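Local structure of CG11900 (3NQW) at residues A[102-110]-A[147-158]. The protein hydrolyses the alarmone ppGpp to GDP and diphosphate with the help of manganese, and takes part in the starvation response of the fruit fly. Residues are numbered along the deposited sequence; the frame is centred on the assembly and turned at random.
Sequences KRLQIENAA and YFVWAKKVVDNL. With SO4 (sulfate ion), chain D.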
loop_
_atom_site.group_PDB
_atom_site.type_symbol
_atom_site.label_atom_id
_atom_site.label_comp_id
_atom_site.label_asym_id
_atom_site.label_seq_id
_atom_site.Cartn_x
_atom_site.Cartn_y
_atom_site.Cartn_z
ATOM N N LYS A 102 1.194 -23.848 -13.064
ATOM C CA LYS A 102 2.114 -23.139 -13.937
ATOM C C LYS A 102 1.833 -23.542 -15.374
ATOM O O LYS A 102 1.710 -22.691 -16.251
ATOM C CB LYS A 102 3.558 -23.477 -13.574
ATOM C CG LYS A 102 4.020 -22.891 -12.249
ATOM C CD LYS A 102 5.449 -23.320 -11.941
ATOM C CE LYS A 102 6.003 -22.625 -10.708
ATOM N NZ LYS A 102 6.582 -21.284 -11.004
ATOM N N ARG A 103 1.718 -24.845 -15.607
ATOM C CA ARG A 103 1.444 -25.363 -16.940
ATOM C C ARG A 103 0.221 -24.685 -17.568
ATOM O O ARG A 103 0.232 -24.307 -18.750
ATOM C CB ARG A 103 1.240 -26.884 -16.874
ATOM C CG ARG A 103 2.446 -27.662 -16.321
ATOM C CD ARG A 103 2.387 -29.160 -16.685
ATOM N NE ARG A 103 1.549 -29.953 -15.788
ATOM C CZ ARG A 103 1.985 -30.546 -14.682
ATOM N NH1 ARG A 103 3.262 -30.435 -14.334
ATOM N NH2 ARG A 103 1.144 -31.251 -13.924
ATOM N N LEU A 104 -0.831 -24.519 -16.769
ATOM C CA LEU A 104 -2.066 -23.891 -17.245
ATOM C C LEU A 104 -1.889 -22.401 -17.581
ATOM O O LEU A 104 -2.530 -21.882 -18.500
ATOM C CB LEU A 104 -3.185 -24.084 -16.205
ATOM C CG LEU A 104 -3.652 -25.535 -16.046
ATOM C CD1 LEU A 104 -4.519 -25.682 -14.828
ATOM C CD2 LEU A 104 -4.390 -25.971 -17.288
ATOM N N GLN A 105 -1.019 -21.722 -16.837
ATOM C CA GLN A 105 -0.762 -20.314 -17.071
ATOM C C GLN A 105 -0.338 -20.053 -18.494
ATOM O O GLN A 105 -0.668 -19.018 -19.083
ATOM C CB GLN A 105 0.301 -19.802 -16.114
ATOM C CG GLN A 105 -0.326 -19.228 -14.882
ATOM C CD GLN A 105 0.656 -18.543 -13.996
ATOM O OE1 GLN A 105 1.402 -17.672 -14.427
ATOM N NE2 GLN A 105 0.668 -18.933 -12.739
ATOM N N ILE A 106 0.404 -21.000 -19.046
ATOM C CA ILE A 106 0.860 -20.878 -20.411
ATOM C C ILE A 106 -0.290 -21.142 -21.370
ATOM O O ILE A 106 -0.420 -20.463 -22.387
ATOM C CB ILE A 106 1.977 -21.869 -20.705
ATOM C CG1 ILE A 106 3.169 -21.576 -19.783
ATOM C CG2 ILE A 106 2.329 -21.798 -22.169
ATOM C CD1 ILE A 106 4.272 -22.604 -19.834
ATOM N N GLU A 107 -1.136 -22.113 -21.029
ATOM C CA GLU A 107 -2.270 -22.489 -21.871
ATOM C C GLU A 107 -3.376 -21.451 -21.917
ATOM O O GLU A 107 -3.806 -21.034 -22.989
ATOM C CB GLU A 107 -2.876 -23.807 -21.389
ATOM C CG GLU A 107 -1.927 -24.992 -21.376
ATOM C CD GLU A 107 -1.479 -25.420 -22.765
ATOM O OE1 GLU A 107 -2.295 -25.301 -23.715
ATOM O OE2 GLU A 107 -0.323 -25.892 -22.896
ATOM N N ASN A 108 -3.843 -21.049 -20.744
ATOM C CA ASN A 108 -4.919 -20.082 -20.649
ATOM C C ASN A 108 -4.450 -18.654 -20.789
ATOM O O ASN A 108 -5.239 -17.718 -20.661
ATOM C CB ASN A 108 -5.638 -20.246 -19.317
ATOM C CG ASN A 108 -6.355 -21.567 -19.213
ATOM O OD1 ASN A 108 -7.092 -21.947 -20.128
ATOM N ND2 ASN A 108 -6.148 -22.280 -18.100
ATOM N N ALA A 109 -3.157 -18.496 -21.045
ATOM C CA ALA A 109 -2.548 -17.181 -21.208
ATOM C C ALA A 109 -3.294 -16.314 -22.225
ATOM O O ALA A 109 -4.159 -15.515 -21.857
ATOM C CB ALA A 109 -1.088 -17.341 -21.633
ATOM N N ALA A 110 -2.946 -16.484 -23.499
ATOM C CA ALA A 110 -3.536 -15.737 -24.610
ATOM C C ALA A 110 -5.060 -15.764 -24.646
ATOM O O ALA A 110 -5.682 -15.003 -25.383
ATOM C CB ALA A 110 -2.992 -16.276 -25.924
ATOM N N TYR A 147 12.530 -20.488 -13.506
ATOM C CA TYR A 147 11.452 -19.509 -13.389
ATOM C C TYR A 147 11.452 -18.571 -14.589
ATOM O O TYR A 147 10.393 -18.253 -15.129
ATOM C CB TYR A 147 11.595 -18.680 -12.111
ATOM C CG TYR A 147 10.375 -17.837 -11.800
ATOM C CD1 TYR A 147 9.385 -18.299 -10.932
ATOM C CD2 TYR A 147 10.200 -16.582 -12.383
ATOM C CE1 TYR A 147 8.250 -17.528 -10.652
ATOM C CE2 TYR A 147 9.066 -15.806 -12.110
ATOM C CZ TYR A 147 8.096 -16.287 -11.241
ATOM O OH TYR A 147 6.983 -15.522 -10.961
ATOM N N PHE A 148 12.643 -18.123 -14.988
ATOM C CA PHE A 148 12.804 -17.230 -16.134
ATOM C C PHE A 148 12.276 -17.863 -17.419
ATOM O O PHE A 148 11.638 -17.186 -18.238
ATOM C CB PHE A 148 14.281 -16.858 -16.348
ATOM C CG PHE A 148 14.814 -15.870 -15.348
ATOM C CD1 PHE A 148 15.617 -16.288 -14.293
ATOM C CD2 PHE A 148 14.484 -14.521 -15.448
ATOM C CE1 PHE A 148 16.077 -15.378 -13.350
ATOM C CE2 PHE A 148 14.938 -13.607 -14.511
ATOM C CZ PHE A 148 15.736 -14.037 -13.461
ATOM N N VAL A 149 12.575 -19.150 -17.593
ATOM C CA VAL A 149 12.150 -19.904 -18.766
ATOM C C VAL A 149 10.637 -19.934 -18.825
ATOM O O VAL A 149 10.036 -19.560 -19.833
ATOM C CB VAL A 149 12.661 -21.374 -18.725
ATOM C CG1 VAL A 149 12.138 -22.136 -19.941
ATOM C CG2 VAL A 149 14.181 -21.408 -18.710
ATOM N N TRP A 150 10.035 -20.403 -17.732
ATOM C CA TRP A 150 8.579 -20.502 -17.609
ATOM C C TRP A 150 7.957 -19.119 -17.803
ATOM O O TRP A 150 6.994 -18.962 -18.555
ATOM C CB TRP A 150 8.203 -21.076 -16.231
ATOM C CG TRP A 150 6.762 -20.851 -15.835
ATOM C CD1 TRP A 150 5.645 -21.384 -16.426
ATOM C CD2 TRP A 150 6.291 -19.997 -14.791
ATOM N NE1 TRP A 150 4.515 -20.909 -15.818
ATOM C CE2 TRP A 150 4.879 -20.054 -14.810
ATOM C CE3 TRP A 150 6.920 -19.179 -13.841
ATOM C CZ2 TRP A 150 4.087 -19.330 -13.909
ATOM C CZ3 TRP A 150 6.133 -18.462 -12.951
ATOM C CH2 TRP A 150 4.730 -18.541 -12.993
ATOM N N ALA A 151 8.522 -18.121 -17.129
ATOM C CA ALA A 151 8.046 -16.754 -17.249
ATOM C C ALA A 151 7.935 -16.384 -18.724
ATOM O O ALA A 151 6.927 -15.836 -19.179
ATOM C CB ALA A 151 9.008 -15.800 -16.553
ATOM N N LYS A 152 8.986 -16.690 -19.475
ATOM C CA LYS A 152 9.002 -16.376 -20.896
ATOM C C LYS A 152 7.909 -17.118 -21.659
ATOM O O LYS A 152 7.229 -16.526 -22.497
ATOM C CB LYS A 152 10.367 -16.694 -21.513
ATOM C CG LYS A 152 10.584 -15.920 -22.811
ATOM C CD LYS A 152 11.878 -16.252 -23.519
ATOM C CE LYS A 152 12.075 -15.317 -24.706
ATOM N NZ LYS A 152 10.877 -15.280 -25.598
ATOM N N LYS A 153 7.737 -18.405 -21.362
ATOM C CA LYS A 153 6.711 -19.205 -22.027
ATOM C C LYS A 153 5.325 -18.587 -21.802
ATOM O O LYS A 153 4.519 -18.513 -22.729
ATOM C CB LYS A 153 6.736 -20.656 -21.520
ATOM C CG LYS A 153 7.966 -21.473 -21.925
ATOM C CD LYS A 153 7.926 -22.843 -21.248
ATOM C CE LYS A 153 9.311 -23.468 -21.010
ATOM N NZ LYS A 153 9.875 -24.221 -22.172
ATOM N N VAL A 154 5.051 -18.145 -20.579
ATOM C CA VAL A 154 3.772 -17.515 -20.277
ATOM C C VAL A 154 3.675 -16.158 -20.968
ATOM O O VAL A 154 2.738 -15.901 -21.734
ATOM C CB VAL A 154 3.586 -17.276 -18.773
ATOM C CG1 VAL A 154 2.285 -16.525 -18.539
ATOM C CG2 VAL A 154 3.576 -18.609 -18.019
ATOM N N VAL A 155 4.654 -15.296 -20.693
ATOM C CA VAL A 155 4.706 -13.950 -21.269
ATOM C C VAL A 155 4.682 -14.002 -22.789
ATOM O O VAL A 155 4.175 -13.084 -23.425
ATOM C CB VAL A 155 5.980 -13.177 -20.814
ATOM C CG1 VAL A 155 6.059 -11.826 -21.512
ATOM C CG2 VAL A 155 5.954 -12.967 -19.318
ATOM N N ASP A 156 5.234 -15.062 -23.373
ATOM C CA ASP A 156 5.228 -15.189 -24.824
ATOM C C ASP A 156 3.816 -15.357 -25.380
ATOM O O ASP A 156 3.568 -15.071 -26.554
ATOM C CB ASP A 156 6.092 -16.365 -25.277
ATOM C CG ASP A 156 7.534 -15.969 -25.516
ATOM O OD1 ASP A 156 7.812 -14.753 -25.561
ATOM O OD2 ASP A 156 8.376 -16.880 -25.668
ATOM N N ASN A 157 2.898 -15.825 -24.538
ATOM C CA ASN A 157 1.512 -16.023 -24.953
ATOM C C ASN A 157 0.639 -14.837 -24.524
ATOM O O ASN A 157 -0.495 -14.686 -24.989
ATOM C CB ASN A 157 0.966 -17.334 -24.370
ATOM C CG ASN A 157 1.671 -18.579 -24.934
ATOM O OD1 ASN A 157 1.530 -19.683 -24.396
ATOM N ND2 ASN A 157 2.421 -18.403 -26.020
ATOM N N LEU A 158 1.170 -13.989 -23.645
ATOM C CA LEU A 158 0.433 -12.809 -23.183
ATOM C C LEU A 158 0.715 -11.572 -24.043
ATOM O O LEU A 158 0.021 -10.557 -23.938
ATOM C CB LEU A 158 0.783 -12.517 -21.723
ATOM C CG LEU A 158 0.146 -13.503 -20.743
ATOM C CD1 LEU A 158 1.114 -13.813 -19.635
ATOM C CD2 LEU A 158 -1.165 -12.932 -20.219
HETATM S S SO4 D . 7.107 -20.333 -7.585
HETATM O O1 SO4 D . 8.224 -19.431 -7.244
HETATM O O2 SO4 D . 7.640 -21.460 -8.371
HETATM O O3 SO4 D . 6.495 -20.825 -6.342
HETATM O O4 SO4 D . 6.103 -19.603 -8.384
#
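A chi1 of 163° swings the W150 indole away from its own backbone N, and the K102 chain stays extended until it bends at its last torsion (chi4 -85°); indole and ammonium group thus meet where helices 98-107 and 141-158 of the all-helical HD domain pack together. They run in roughly the same direction, the axes of 102-107 and 147-158 being 27° apart. The lysine crosses the indole at about a right angle: NZ sits over one face, 3.7 Å from the centroid of the six-membered ring, a cation-pi contact, while CG of K102 adds a CH-pi contact. At the other end of the indole, NE1 of W150 gives a weak hydrogen bond to O of K102, 3.4 Å long. NZ of K102 also grips a sulfate, 2.8 Å to its O2; K98 holds the same ion, which probably came from the crystallisation liquor. Q105 brings its amide against the benzo side of W150, OE1 lying 3.2 Å from CZ2, and hydrogen bonds weakly to D92 and K124, its side chain about 6 Å from that of E66, one of two residues inferred to act as nucleophile. Without the indole, as with an alanine at W150, the K102 ammonium would probably lose its aromatic partner and a gap would open beside Q105 and I106. Farther along, A109 continues the apolar seam toward L158, which itself leans on helix 114-133. I106 is a knob in the hole formed by W150, K153, V154 and N157: its CD1 meets the indole edge, and CG1 of I106 lies 3.5 Å from CG2 of V154.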